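Local atomic coordinates of beta-N-acetylhexosaminidase (Bacteroides fragilis, PDB entry 4PYS), a protein that probably hydrolyses terminal non-reducing N-acetylhexosamine residues of glycans and glycoconjugates, as a glycoside hydrolase of family 20. Residues A[144-149]-A[206-211]; A[46-51]-A[152-157]; A[156-161]-A[481-486]. All blocks are in the same frame, centred on the assembly; numbering follows the deposited sequence.

Contact 1 (A[144-149]-A[206-211]); sequences QKVSTI and VKEIIG
V146 and I209 mark the closest approach of the two helical backbones, with their CA atoms 7.7 Å apart, so the gap is bridged by branched aliphatic side chains. I209 sends CD1 between V146 and I149, residues one turn apart on the other helix. V146 offers CG1, which stands anti to its own backbone N (chi1 169°) and meets I209 CD1 at 4.2 Å. I149 contributes CG2 rather than the longer branch. This methyl lies 4.1 Å from I209 CD1, the two side chains crossing at about a right angle, while the I149 CD1 end turns away from helix 203-214. At the solvent side, E208 brings OE1 to 4.3 Å from V146 CG1, a loose contact; its OE2 forms a salt bridge with K150, one turn beyond V146. K145 is the N-cap of helix 146-158, and its carbonyl O accepts I149 N at 3.0 Å. E443 holds this first turn through K145 N and T148 OG1. Helices 146-158 and 203-214 follow successive parallel strands of the catalytic barrel, 132-138 and 163-170. Beneath the contact, I149 reaches L137, F164 and W166 of these strands, and I209 also packs on W166.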
ATOM      1  N   GLN A 144       9.678  -1.371 -12.013  1.00 25.91           N
ATOM      2  CA  GLN A 144       8.485  -1.746 -12.765  1.00 25.89           C
ATOM      3  C   GLN A 144       8.044  -0.566 -13.610  1.00 23.62           C
ATOM      4  O   GLN A 144       8.070   0.583 -13.141  1.00 27.65           O
ATOM      5  CB  GLN A 144       7.350  -2.151 -11.820  1.00 24.69           C
ATOM      6  CG  GLN A 144       7.699  -3.313 -10.896  1.00 21.60           C
ATOM      7  CD  GLN A 144       8.320  -2.848  -9.609  1.00 26.87           C
ATOM      8  OE1 GLN A 144       8.240  -1.668  -9.265  1.00 27.31           O
ATOM      9  NE2 GLN A 144       8.925  -3.774  -8.873  1.00 24.47           N
ATOM     10  N   LYS A 145       7.612  -0.828 -14.841  1.00 24.12           N
ATOM     11  CA  LYS A 145       7.162   0.277 -15.688  1.00 28.26           C
ATOM     12  C   LYS A 145       5.937   0.975 -15.119  1.00 29.18           C
ATOM     13  O   LYS A 145       5.225   0.424 -14.275  1.00 24.94           O
ATOM     14  CB  LYS A 145       6.954  -0.135 -17.148  1.00 38.56           C
ATOM     15  CG  LYS A 145       6.347  -1.483 -17.393  1.00 48.21           C
ATOM     16  CD  LYS A 145       6.697  -1.910 -18.817  1.00 54.99           C
ATOM     17  CE  LYS A 145       6.290  -3.344 -19.100  1.00 61.14           C
ATOM     18  NZ  LYS A 145       4.843  -3.468 -19.421  1.00 64.57           N
ATOM     19  N   VAL A 146       5.711   2.205 -15.564  1.00 26.76           N
ATOM     20  CA  VAL A 146       4.614   3.007 -15.026  1.00 25.69           C
ATOM     21  C   VAL A 146       3.270   2.292 -15.145  1.00 26.16           C
ATOM     22  O   VAL A 146       2.467   2.327 -14.211  1.00 22.26           O
ATOM     23  CB  VAL A 146       4.555   4.390 -15.709  1.00 30.05           C
ATOM     24  CG1 VAL A 146       3.279   5.115 -15.352  1.00 31.26           C
ATOM     25  CG2 VAL A 146       5.761   5.217 -15.308  1.00 33.87           C
ATOM     26  N   SER A 147       3.029   1.625 -16.273  1.00 28.36           N
ATOM     27  CA  SER A 147       1.749   0.921 -16.443  1.00 28.32           C
ATOM     28  C   SER A 147       1.576  -0.198 -15.415  1.00 27.91           C
ATOM     29  O   SER A 147       0.454  -0.550 -15.047  1.00 25.62           O
ATOM     30  CB  SER A 147       1.602   0.379 -17.868  1.00 29.33           C
ATOM     31  OG  SER A 147       2.646  -0.521 -18.188  1.00 30.02           O
ATOM     32  N   THR A 148       2.691  -0.754 -14.949  1.00 21.87           N
ATOM     33  CA  THR A 148       2.657  -1.809 -13.933  1.00 22.09           C
ATOM     34  C   THR A 148       2.425  -1.236 -12.540  1.00 22.03           C
ATOM     35  O   THR A 148       1.685  -1.816 -11.742  1.00 21.64           O
ATOM     36  CB  THR A 148       3.928  -2.679 -13.979  1.00 25.84           C
ATOM     37  OG1 THR A 148       4.003  -3.340 -15.254  1.00 25.89           O
ATOM     38  CG2 THR A 148       3.922  -3.727 -12.869  1.00 26.21           C
ATOM     39  N   ILE A 149       3.039  -0.093 -12.240  1.00 19.45           N
ATOM     40  CA  ILE A 149       2.700   0.609 -11.005  1.00 18.41           C
ATOM     41  C   ILE A 149       1.196   0.903 -10.987  1.00 21.36           C
ATOM     42  O   ILE A 149       0.513   0.669  -9.984  1.00 18.98           O
ATOM     43  CB  ILE A 149       3.485   1.926 -10.864  1.00 20.99           C
ATOM     44  CG1 ILE A 149       5.001   1.669 -10.900  1.00 23.64           C
ATOM     45  CG2 ILE A 149       3.072   2.659  -9.576  1.00 24.36           C
ATOM     46  CD1 ILE A 149       5.501   0.857  -9.700  1.00 23.88           C
ATOM     47  N   VAL A 206       5.649  10.682 -11.675  1.00 29.53           N
ATOM     48  CA  VAL A 206       5.064  10.656 -10.341  1.00 27.96           C
ATOM     49  C   VAL A 206       3.766  11.448 -10.318  1.00 29.90           C
ATOM     50  O   VAL A 206       2.784  11.007  -9.732  1.00 28.21           O
ATOM     51  CB  VAL A 206       6.042  11.204  -9.284  1.00 32.23           C
ATOM     52  CG1 VAL A 206       5.319  11.451  -7.950  1.00 27.34           C
ATOM     53  CG2 VAL A 206       7.190  10.232  -9.091  1.00 31.26           C
ATOM     54  N   LYS A 207       3.758  12.606 -10.977  1.00 31.51           N
ATOM     55  CA  LYS A 207       2.545  13.415 -11.060  1.00 33.01           C
ATOM     56  C   LYS A 207       1.414  12.628 -11.723  1.00 35.04           C
ATOM     57  O   LYS A 207       0.272  12.674 -11.265  1.00 34.40           O
ATOM     58  CB  LYS A 207       2.797  14.710 -11.827  1.00 32.10           C
ATOM     59  CG  LYS A 207       1.628  15.679 -11.750  1.00 37.90           C
ATOM     60  CD  LYS A 207       1.902  16.926 -12.572  1.00 45.92           C
ATOM     61  CE  LYS A 207       0.733  17.885 -12.494  1.00 55.55           C
ATOM     62  NZ  LYS A 207       0.453  18.520 -13.817  1.00 61.92           N
ATOM     63  N   GLU A 208       1.739  11.908 -12.793  1.00 35.84           N
ATOM     64  CA  GLU A 208       0.764  11.061 -13.489  1.00 30.17           C
ATOM     65  C   GLU A 208       0.226   9.982 -12.548  1.00 29.95           C
ATOM     66  O   GLU A 208      -0.981   9.752 -12.466  1.00 30.98           O
ATOM     67  CB  GLU A 208       1.411  10.414 -14.724  1.00 34.10           C
ATOM     68  CG  GLU A 208       0.492   9.475 -15.512  1.00 39.70           C
ATOM     69  CD  GLU A 208       1.193   8.780 -16.675  1.00 52.52           C
ATOM     70  OE1 GLU A 208       2.409   9.000 -16.870  1.00 58.40           O
ATOM     71  OE2 GLU A 208       0.525   8.007 -17.395  1.00 54.19           O
ATOM     72  N   ILE A 209       1.135   9.320 -11.842  1.00 25.19           N
ATOM     73  CA  ILE A 209       0.766   8.258 -10.900  1.00 21.16           C
ATOM     74  C   ILE A 209      -0.094   8.767  -9.747  1.00 29.20           C
ATOM     75  O   ILE A 209      -1.084   8.127  -9.362  1.00 26.78           O
ATOM     76  CB  ILE A 209       2.031   7.536 -10.409  1.00 25.96           C
ATOM     77  CG1 ILE A 209       2.532   6.596 -11.513  1.00 31.61           C
ATOM     78  CG2 ILE A 209       1.771   6.772  -9.131  1.00 23.81           C
ATOM     79  CD1 ILE A 209       3.987   6.237 -11.409  1.00 33.73           C
ATOM     80  N   ILE A 210       0.261   9.929  -9.204  1.00 28.19           N
ATOM     81  CA  ILE A 210      -0.538  10.519  -8.131  1.00 26.91           C
ATOM     82  C   ILE A 210      -1.960  10.828  -8.595  1.00 27.47           C
ATOM     83  O   ILE A 210      -2.919  10.608  -7.857  1.00 28.03           O
ATOM     84  CB  ILE A 210       0.113  11.820  -7.596  1.00 33.01           C
ATOM     85  CG1 ILE A 210       1.430  11.492  -6.908  1.00 34.47           C
ATOM     86  CG2 ILE A 210      -0.825  12.537  -6.620  1.00 34.47           C
ATOM     87  CD1 ILE A 210       1.245  10.671  -5.666  1.00 32.67           C
ATOM     88  N   GLY A 211      -2.092  11.346  -9.815  1.00 28.76           N
ATOM     89  CA  GLY A 211      -3.400  11.672 -10.356  1.00 31.88           C
ATOM     90  C   GLY A 211      -4.212  10.413 -10.598  1.00 29.52           C
ATOM     91  O   GLY A 211      -5.404  10.355 -10.282  1.00 33.83           O
TER

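Contact 2 (A[46-51]-A[152-157]); sequences FYEKLV and YIDMAS
The carboxylate of D154 receives K49 NZ on the syn side of OD2, 18° out of its plane, in a salt bridge of 2.9 Å. The E48 carboxylate meets the same ammonium with the anti lone pair of OE2, at 3.0 Å from K49 NZ. Farther back, the F46 ring carries L50 CB over one face, near the rim, and Y47 CD1 at its edge, in plane. K49 and D154 come from opposite directions across a wide gap, their CA atoms 10.8 Å apart. The lysine chain bends at chi2 (-58°) and then runs nearly straight, bringing CE to 3.6 Å from D154 OD1. Two acids thus share one lysine: E48 OE2 and D154 OD1 are 4.3 Å apart, a like-charge approach that K49 would offset. R216 makes a second bridge to these same two oxygens through NH2, completing a network of two acids and two bases. The network ties helix 43-49 of the N-terminal domain to helix 146-158 of the catalytic barrel. K49 rests on R107 of helix 96-109, D154 touches Y212 of helix 203-214, and S157 OG bonds to Q104 and to the carbonyl of R216.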
ATOM      1  N   PHE A  46     -15.717   5.618 -12.692  1.00 28.43           N
ATOM      2  CA  PHE A  46     -16.984   5.109 -13.200  1.00 26.88           C
ATOM      3  C   PHE A  46     -16.946   4.992 -14.725  1.00 23.73           C
ATOM      4  O   PHE A  46     -17.374   3.979 -15.292  1.00 26.28           O
ATOM      5  CB  PHE A  46     -18.138   6.030 -12.767  1.00 29.35           C
ATOM      6  CG  PHE A  46     -19.480   5.580 -13.265  1.00 32.43           C
ATOM      7  CD1 PHE A  46     -20.222   4.656 -12.540  1.00 29.31           C
ATOM      8  CD2 PHE A  46     -19.995   6.066 -14.463  1.00 36.96           C
ATOM      9  CE1 PHE A  46     -21.450   4.221 -12.995  1.00 29.53           C
ATOM     10  CE2 PHE A  46     -21.226   5.636 -14.929  1.00 37.29           C
ATOM     11  CZ  PHE A  46     -21.958   4.712 -14.192  1.00 29.75           C
ATOM     12  N   TYR A  47     -16.444   6.026 -15.396  1.00 25.75           N
ATOM     13  CA  TYR A  47     -16.376   6.008 -16.858  1.00 30.15           C
ATOM     14  C   TYR A  47     -15.450   4.898 -17.355  1.00 31.00           C
ATOM     15  O   TYR A  47     -15.676   4.289 -18.400  1.00 29.71           O
ATOM     16  CB  TYR A  47     -15.896   7.356 -17.405  1.00 32.88           C
ATOM     17  CG  TYR A  47     -16.845   8.518 -17.184  1.00 35.96           C
ATOM     18  CD1 TYR A  47     -18.223   8.328 -17.139  1.00 39.05           C
ATOM     19  CD2 TYR A  47     -16.356   9.811 -17.026  1.00 38.62           C
ATOM     20  CE1 TYR A  47     -19.084   9.396 -16.935  1.00 40.51           C
ATOM     21  CE2 TYR A  47     -17.203  10.877 -16.825  1.00 39.73           C
ATOM     22  CZ  TYR A  47     -18.568  10.665 -16.781  1.00 45.17           C
ATOM     23  OH  TYR A  47     -19.411  11.734 -16.577  1.00 45.58           O
ATOM     24  N   GLU A  48     -14.398   4.638 -16.598  1.00 25.59           N
ATOM     25  CA  GLU A  48     -13.417   3.639 -16.988  1.00 29.09           C
ATOM     26  C   GLU A  48     -13.900   2.201 -16.770  1.00 30.80           C
ATOM     27  O   GLU A  48     -13.584   1.306 -17.561  1.00 31.27           O
ATOM     28  CB  GLU A  48     -12.123   3.881 -16.205  1.00 34.58           C
ATOM     29  CG  GLU A  48     -10.989   2.940 -16.560  1.00 35.03           C
ATOM     30  CD  GLU A  48      -9.773   3.155 -15.680  1.00 46.28           C
ATOM     31  OE1 GLU A  48      -9.299   4.311 -15.575  1.00 47.47           O
ATOM     32  OE2 GLU A  48      -9.299   2.164 -15.090  1.00 50.06           O
ATOM     33  N   LYS A  49     -14.667   1.978 -15.709  1.00 23.19           N
ATOM     34  CA  LYS A  49     -14.953   0.612 -15.265  1.00 25.74           C
ATOM     35  C   LYS A  49     -16.381   0.150 -15.544  1.00 32.21           C
ATOM     36  O   LYS A  49     -16.635  -1.053 -15.631  1.00 31.82           O
ATOM     37  CB  LYS A  49     -14.663   0.459 -13.771  1.00 30.45           C
ATOM     38  CG  LYS A  49     -13.218   0.752 -13.338  1.00 30.59           C
ATOM     39  CD  LYS A  49     -12.201  -0.140 -14.052  1.00 25.07           C
ATOM     40  CE  LYS A  49     -10.833  -0.085 -13.342  1.00 23.70           C
ATOM     41  NZ  LYS A  49      -9.735  -0.711 -14.178  1.00 26.17           N
ATOM     42  N   LEU A  50     -17.307   1.096 -15.692  1.00 25.32           N
ATOM     43  CA  LEU A  50     -18.731   0.752 -15.786  1.00 24.87           C
ATOM     44  C   LEU A  50     -19.424   1.246 -17.059  1.00 33.63           C
ATOM     45  O   LEU A  50     -19.879   0.441 -17.875  1.00 34.42           O
ATOM     46  CB  LEU A  50     -19.473   1.246 -14.536  1.00 26.53           C
ATOM     47  CG  LEU A  50     -19.107   0.497 -13.252  1.00 30.91           C
ATOM     48  CD1 LEU A  50     -19.606   1.222 -12.017  1.00 34.52           C
ATOM     49  CD2 LEU A  50     -19.690  -0.905 -13.322  1.00 37.57           C
ATOM     50  N   VAL A  51     -19.520   2.564 -17.217  1.00 29.97           N
ATOM     51  CA  VAL A  51     -20.217   3.155 -18.364  1.00 33.54           C
ATOM     52  C   VAL A  51     -19.391   4.302 -18.920  1.00 31.44           C
ATOM     53  O   VAL A  51     -19.108   5.256 -18.195  1.00 35.38           O
ATOM     54  CB  VAL A  51     -21.590   3.737 -17.951  1.00 34.36           C
ATOM     55  CG1 VAL A  51     -22.323   4.331 -19.164  1.00 34.67           C
ATOM     56  CG2 VAL A  51     -22.441   2.682 -17.273  1.00 42.13           C
ATOM     57  N   TYR A 152      -1.077  -2.099 -10.049  1.00 19.26           N
ATOM     58  CA  TYR A 152      -1.193  -2.466  -8.635  1.00 18.49           C
ATOM     59  C   TYR A 152      -1.894  -1.412  -7.795  1.00 19.76           C
ATOM     60  O   TYR A 152      -2.514  -1.732  -6.772  1.00 19.10           O
ATOM     61  CB  TYR A 152       0.174  -2.902  -8.078  1.00 19.26           C
ATOM     62  CG  TYR A 152       0.571  -4.169  -8.776  1.00 19.68           C
ATOM     63  CD1 TYR A 152      -0.129  -5.349  -8.544  1.00 21.12           C
ATOM     64  CD2 TYR A 152       1.584  -4.181  -9.719  1.00 22.25           C
ATOM     65  CE1 TYR A 152       0.191  -6.517  -9.218  1.00 22.43           C
ATOM     66  CE2 TYR A 152       1.919  -5.348 -10.388  1.00 23.44           C
ATOM     67  CZ  TYR A 152       1.222  -6.504 -10.137  1.00 24.73           C
ATOM     68  OH  TYR A 152       1.554  -7.648 -10.824  1.00 23.58           O
ATOM     69  N   ILE A 153      -1.837  -0.159  -8.236  1.00 18.71           N
ATOM     70  CA  ILE A 153      -2.678   0.871  -7.628  1.00 18.82           C
ATOM     71  C   ILE A 153      -4.146   0.553  -7.929  1.00 19.10           C
ATOM     72  O   ILE A 153      -5.017   0.624  -7.051  1.00 18.67           O
ATOM     73  CB  ILE A 153      -2.309   2.246  -8.188  1.00 21.04           C
ATOM     74  CG1 ILE A 153      -0.957   2.679  -7.613  1.00 20.67           C
ATOM     75  CG2 ILE A 153      -3.423   3.278  -7.887  1.00 20.11           C
ATOM     76  CD1 ILE A 153      -0.380   3.960  -8.232  1.00 21.25           C
ATOM     77  N   ASP A 154      -4.416   0.181  -9.176  1.00 16.74           N
ATOM     78  CA  ASP A 154      -5.770  -0.206  -9.565  1.00 17.71           C
ATOM     79  C   ASP A 154      -6.227  -1.420  -8.758  1.00 21.13           C
ATOM     80  O   ASP A 154      -7.385  -1.492  -8.323  1.00 19.97           O
ATOM     81  CB  ASP A 154      -5.797  -0.509 -11.068  1.00 20.36           C
ATOM     82  CG  ASP A 154      -7.190  -0.450 -11.661  1.00 25.66           C
ATOM     83  OD1 ASP A 154      -7.951   0.495 -11.339  1.00 23.20           O
ATOM     84  OD2 ASP A 154      -7.523  -1.354 -12.459  1.00 27.15           O
HETATM   85  N   MSE A 155      -5.321  -2.371  -8.538  1.00 18.86           N
HETATM   86  CA  MSE A 155      -5.648  -3.543  -7.714  1.00 19.22           C
HETATM   87  C   MSE A 155      -6.020  -3.126  -6.297  1.00 16.85           C
HETATM   88  O   MSE A 155      -7.003  -3.615  -5.721  1.00 18.57           O
HETATM   89  CB  MSE A 155      -4.464  -4.512  -7.657  1.00 19.19           C
HETATM   90  CG  MSE A 155      -4.721  -5.665  -6.698  1.00 20.13           C
HETATM   91 SE   MSE A 155      -3.067  -6.525  -6.142  0.70 21.50          SE
HETATM   92  CE  MSE A 155      -2.430  -5.110  -4.975  1.00 23.64           C
ATOM     93  N   ALA A 156      -5.244  -2.219  -5.732  1.00 18.28           N
ATOM     94  CA  ALA A 156      -5.477  -1.796  -4.353  1.00 18.10           C
ATOM     95  C   ALA A 156      -6.877  -1.212  -4.237  1.00 21.37           C
ATOM     96  O   ALA A 156      -7.621  -1.540  -3.321  1.00 16.77           O
ATOM     97  CB  ALA A 156      -4.417  -0.769  -3.939  1.00 17.57           C
ATOM     98  N   SER A 157      -7.246  -0.371  -5.194  1.00 18.78           N
ATOM     99  CA  SER A 157      -8.581   0.243  -5.197  1.00 17.49           C
ATOM    100  C   SER A 157      -9.664  -0.809  -5.370  1.00 18.39           C
ATOM    101  O   SER A 157     -10.702  -0.767  -4.701  1.00 19.67           O
ATOM    102  CB  SER A 157      -8.685   1.258  -6.336  1.00 20.06           C
ATOM    103  OG  SER A 157      -9.916   1.968  -6.258  1.00 24.76           O
TER

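Contact 3 (A[156-161]-A[481-486]); sequences ASMLKM and QLWFEQ
M158, a selenomethionine, reaches W483 and F484 because its chain is extended through chi1 (178°) and chi2 and bends only at chi3 (70°), which swings CE toward the phenyl ring. F484 has CG anti to its carbonyl carbon, an arrangement that carries the ring back across the gap although its CB starts off beside the contact. SE lies in the plane of the F484 ring, at the edge, 3.8 Å from F484 CD1; CE approaches obliquely and comes to 3.7 Å from the same CD1. The selenium also sits 4.0 Å from W483 CZ3, oblique to the ring, so one atom serves two aromatic neighbours. Those two rings brace each other: W483 CE3 stands 3.7 Å above the F484 plane near its rim, and F484 CE1 lies at the indole edge. L159 adds CD2, 4.2 Å from F484 CE1, while its side chain packs on L455 and A458 of helix 453-462. Within helix 470-486, Q481 NE2 bonds to E485 OE2 one turn on, almost straight at 3.0 Å. F491 also covers F484. The cluster abuts the end of helix 146-158, which closes in a Schellman motif: M161 N bonds to A156 O and K160 N to S157 O, with K160 at positive phi. M158 thus makes Met-aromatic contacts with W483 and F484, selenium replacing sulfur, joining the end of a barrel helix to helix 470-486.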
ATOM      1  N   ALA A 156      -5.244  -2.219  -5.732  1.00 18.28           N
ATOM      2  CA  ALA A 156      -5.477  -1.796  -4.353  1.00 18.10           C
ATOM      3  C   ALA A 156      -6.877  -1.212  -4.237  1.00 21.37           C
ATOM      4  O   ALA A 156      -7.621  -1.540  -3.321  1.00 16.77           O
ATOM      5  CB  ALA A 156      -4.417  -0.769  -3.939  1.00 17.57           C
ATOM      6  N   SER A 157      -7.246  -0.371  -5.194  1.00 18.78           N
ATOM      7  CA  SER A 157      -8.581   0.243  -5.197  1.00 17.49           C
ATOM      8  C   SER A 157      -9.664  -0.809  -5.370  1.00 18.39           C
ATOM      9  O   SER A 157     -10.702  -0.767  -4.701  1.00 19.67           O
ATOM     10  CB  SER A 157      -8.685   1.258  -6.336  1.00 20.06           C
ATOM     11  OG  SER A 157      -9.916   1.968  -6.258  1.00 24.76           O
HETATM   12  N   MSE A 158      -9.406  -1.763  -6.255  1.00 16.07           N
HETATM   13  CA  MSE A 158     -10.355  -2.837  -6.538  1.00 15.84           C
HETATM   14  C   MSE A 158     -10.678  -3.635  -5.280  1.00 18.59           C
HETATM   15  O   MSE A 158     -11.794  -4.136  -5.121  1.00 19.19           O
HETATM   16  CB  MSE A 158      -9.765  -3.769  -7.618  1.00 16.40           C
HETATM   17  CG  MSE A 158     -10.637  -4.965  -7.959  1.00 21.12           C
HETATM   18 SE   MSE A 158      -9.727  -6.073  -9.285  0.68 22.27          SE
HETATM   19  CE  MSE A 158      -8.295  -6.747  -8.110  1.00 21.82           C
ATOM     20  N   LEU A 159      -9.698  -3.742  -4.386  1.00 15.77           N
ATOM     21  CA  LEU A 159      -9.836  -4.544  -3.177  1.00 14.34           C
ATOM     22  C   LEU A 159     -10.196  -3.660  -1.983  1.00 17.97           C
ATOM     23  O   LEU A 159     -10.131  -4.099  -0.827  1.00 16.06           O
ATOM     24  CB  LEU A 159      -8.525  -5.287  -2.909  1.00 20.16           C
ATOM     25  CG  LEU A 159      -8.184  -6.336  -3.984  1.00 22.27           C
ATOM     26  CD1 LEU A 159      -6.875  -7.029  -3.676  1.00 22.69           C
ATOM     27  CD2 LEU A 159      -9.289  -7.356  -4.114  1.00 22.85           C
ATOM     28  N   LYS A 160     -10.590  -2.425  -2.288  1.00 16.01           N
ATOM     29  CA  LYS A 160     -11.019  -1.429  -1.296  1.00 16.53           C
ATOM     30  C   LYS A 160      -9.940  -0.998  -0.289  1.00 15.81           C
ATOM     31  O   LYS A 160     -10.251  -0.557   0.809  1.00 15.56           O
ATOM     32  CB  LYS A 160     -12.306  -1.885  -0.582  1.00 16.93           C
ATOM     33  CG  LYS A 160     -13.483  -2.075  -1.567  1.00 17.58           C
ATOM     34  CD  LYS A 160     -14.822  -2.105  -0.807  1.00 15.62           C
ATOM     35  CE  LYS A 160     -16.023  -2.126  -1.742  1.00 18.27           C
ATOM     36  NZ  LYS A 160     -16.225  -3.487  -2.366  1.00 17.37           N
HETATM   37  N   MSE A 161      -8.675  -1.095  -0.681  1.00 16.88           N
HETATM   38  CA  MSE A 161      -7.611  -0.498   0.125  1.00 16.23           C
HETATM   39  C   MSE A 161      -7.568   0.989  -0.099  1.00 17.84           C
HETATM   40  O   MSE A 161      -8.251   1.503  -0.995  1.00 19.54           O
HETATM   41  CB  MSE A 161      -6.281  -1.131  -0.254  1.00 14.73           C
HETATM   42  CG  MSE A 161      -6.329  -2.615  -0.004  1.00 15.41           C
HETATM   43 SE   MSE A 161      -4.585  -3.391  -0.381  0.71 22.91          SE
HETATM   44  CE  MSE A 161      -5.089  -5.274  -0.174  1.00 25.13           C
ATOM     45  N   GLN A 481     -12.604 -15.981  -9.161  1.00 21.25           N
ATOM     46  CA  GLN A 481     -11.282 -16.053  -9.787  1.00 24.98           C
ATOM     47  C   GLN A 481     -11.250 -15.603 -11.246  1.00 19.29           C
ATOM     48  O   GLN A 481     -10.398 -14.787 -11.622  1.00 22.01           O
ATOM     49  CB  GLN A 481     -10.689 -17.465  -9.661  1.00 24.08           C
ATOM     50  CG  GLN A 481      -9.344 -17.627 -10.388  1.00 22.67           C
ATOM     51  CD  GLN A 481      -8.745 -19.012 -10.204  1.00 26.81           C
ATOM     52  OE1 GLN A 481      -9.224 -19.809  -9.392  1.00 26.95           O
ATOM     53  NE2 GLN A 481      -7.694 -19.305 -10.955  1.00 23.67           N
ATOM     54  N   LEU A 482     -12.139 -16.137 -12.084  1.00 20.69           N
ATOM     55  CA  LEU A 482     -12.076 -15.782 -13.497  1.00 22.48           C
ATOM     56  C   LEU A 482     -12.367 -14.289 -13.706  1.00 24.06           C
ATOM     57  O   LEU A 482     -11.758 -13.652 -14.571  1.00 25.90           O
ATOM     58  CB  LEU A 482     -12.996 -16.666 -14.338  1.00 23.84           C
ATOM     59  CG  LEU A 482     -12.802 -16.664 -15.854  1.00 33.20           C
ATOM     60  CD1 LEU A 482     -11.330 -16.746 -16.254  1.00 32.44           C
ATOM     61  CD2 LEU A 482     -13.577 -17.825 -16.447  1.00 30.44           C
ATOM     62  N   TRP A 483     -13.272 -13.721 -12.911  1.00 24.99           N
ATOM     63  CA  TRP A 483     -13.519 -12.276 -13.005  1.00 23.56           C
ATOM     64  C   TRP A 483     -12.248 -11.480 -12.703  1.00 20.01           C
ATOM     65  O   TRP A 483     -11.926 -10.528 -13.410  1.00 22.08           O
ATOM     66  CB  TRP A 483     -14.661 -11.806 -12.083  1.00 23.38           C
ATOM     67  CG  TRP A 483     -14.937 -10.308 -12.277  1.00 23.17           C
ATOM     68  CD1 TRP A 483     -15.697  -9.735 -13.260  1.00 28.39           C
ATOM     69  CD2 TRP A 483     -14.408  -9.218 -11.496  1.00 21.33           C
ATOM     70  NE1 TRP A 483     -15.684  -8.360 -13.132  1.00 25.31           N
ATOM     71  CE2 TRP A 483     -14.903  -8.020 -12.058  1.00 23.58           C
ATOM     72  CE3 TRP A 483     -13.580  -9.146 -10.370  1.00 22.99           C
ATOM     73  CZ2 TRP A 483     -14.590  -6.759 -11.529  1.00 21.97           C
ATOM     74  CZ3 TRP A 483     -13.260  -7.886  -9.851  1.00 23.80           C
ATOM     75  CH2 TRP A 483     -13.768  -6.718 -10.433  1.00 19.32           C
ATOM     76  N   PHE A 484     -11.514 -11.879 -11.666  1.00 18.49           N
ATOM     77  CA  PHE A 484     -10.275 -11.190 -11.345  1.00 21.60           C
ATOM     78  C   PHE A 484      -9.270 -11.370 -12.466  1.00 24.83           C
ATOM     79  O   PHE A 484      -8.526 -10.448 -12.799  1.00 23.21           O
ATOM     80  CB  PHE A 484      -9.676 -11.706 -10.039  1.00 20.16           C
ATOM     81  CG  PHE A 484     -10.347 -11.158  -8.800  1.00 23.09           C
ATOM     82  CD1 PHE A 484     -10.383  -9.790  -8.566  1.00 22.77           C
ATOM     83  CD2 PHE A 484     -10.914 -12.010  -7.863  1.00 23.05           C
ATOM     84  CE1 PHE A 484     -10.987  -9.270  -7.417  1.00 25.20           C
ATOM     85  CE2 PHE A 484     -11.518 -11.500  -6.710  1.00 21.98           C
ATOM     86  CZ  PHE A 484     -11.561 -10.135  -6.493  1.00 22.14           C
ATOM     87  N   GLU A 485      -9.237 -12.557 -13.053  1.00 20.96           N
ATOM     88  CA  GLU A 485      -8.313 -12.786 -14.159  1.00 21.50           C
ATOM     89  C   GLU A 485      -8.648 -11.908 -15.351  1.00 27.15           C
ATOM     90  O   GLU A 485      -7.751 -11.425 -16.042  1.00 27.63           O
ATOM     91  CB  GLU A 485      -8.247 -14.280 -14.544  1.00 25.49           C
ATOM     92  CG  GLU A 485      -7.617 -15.091 -13.413  1.00 28.19           C
ATOM     93  CD  GLU A 485      -7.130 -16.472 -13.827  1.00 39.82           C
ATOM     94  OE1 GLU A 485      -7.143 -16.794 -15.042  1.00 38.20           O
ATOM     95  OE2 GLU A 485      -6.716 -17.223 -12.906  1.00 31.09           O
ATOM     96  N   GLN A 486      -9.938 -11.671 -15.575  1.00 22.61           N
ATOM     97  CA  GLN A 486     -10.359 -10.820 -16.684  1.00 23.26           C
ATOM     98  C   GLN A 486      -9.986  -9.359 -16.448  1.00 23.89           C
ATOM     99  O   GLN A 486      -9.979  -8.571 -17.399  1.00 27.98           O
ATOM    100  CB  GLN A 486     -11.861 -10.945 -16.917  1.00 29.66           C
ATOM    101  CG  GLN A 486     -12.261 -12.293 -17.523  1.00 38.27           C
ATOM    102  CD  GLN A 486     -13.762 -12.446 -17.676  1.00 40.33           C
ATOM    103  OE1 GLN A 486     -14.543 -11.849 -16.931  1.00 43.83           O
ATOM    104  NE2 GLN A 486     -14.172 -13.246 -18.642  1.00 42.93           N
TER

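In the fold
All three contacts use helix 146-158: contact 1 its first turn, contact 2 its second half and contact 3 its C-terminal end. Contact 1 lies within the catalytic barrel and is aliphatic, partly buried, with the charged E208 at its solvent side. Contact 2 crosses to the N-terminal domain and is ionic, a wide gap spanned by long side chains; contact 3, the most buried, joins a helix far along the chain through selenium and aromatic rings. Contacts 1 and 2 touch where I209 CG2 meets I153 CD1 at 3.7 Å. Contacts 2 and 3 share A156 and S157, their centres about 9 Å apart, whereas those of 1 and 3 are about 19 Å apart.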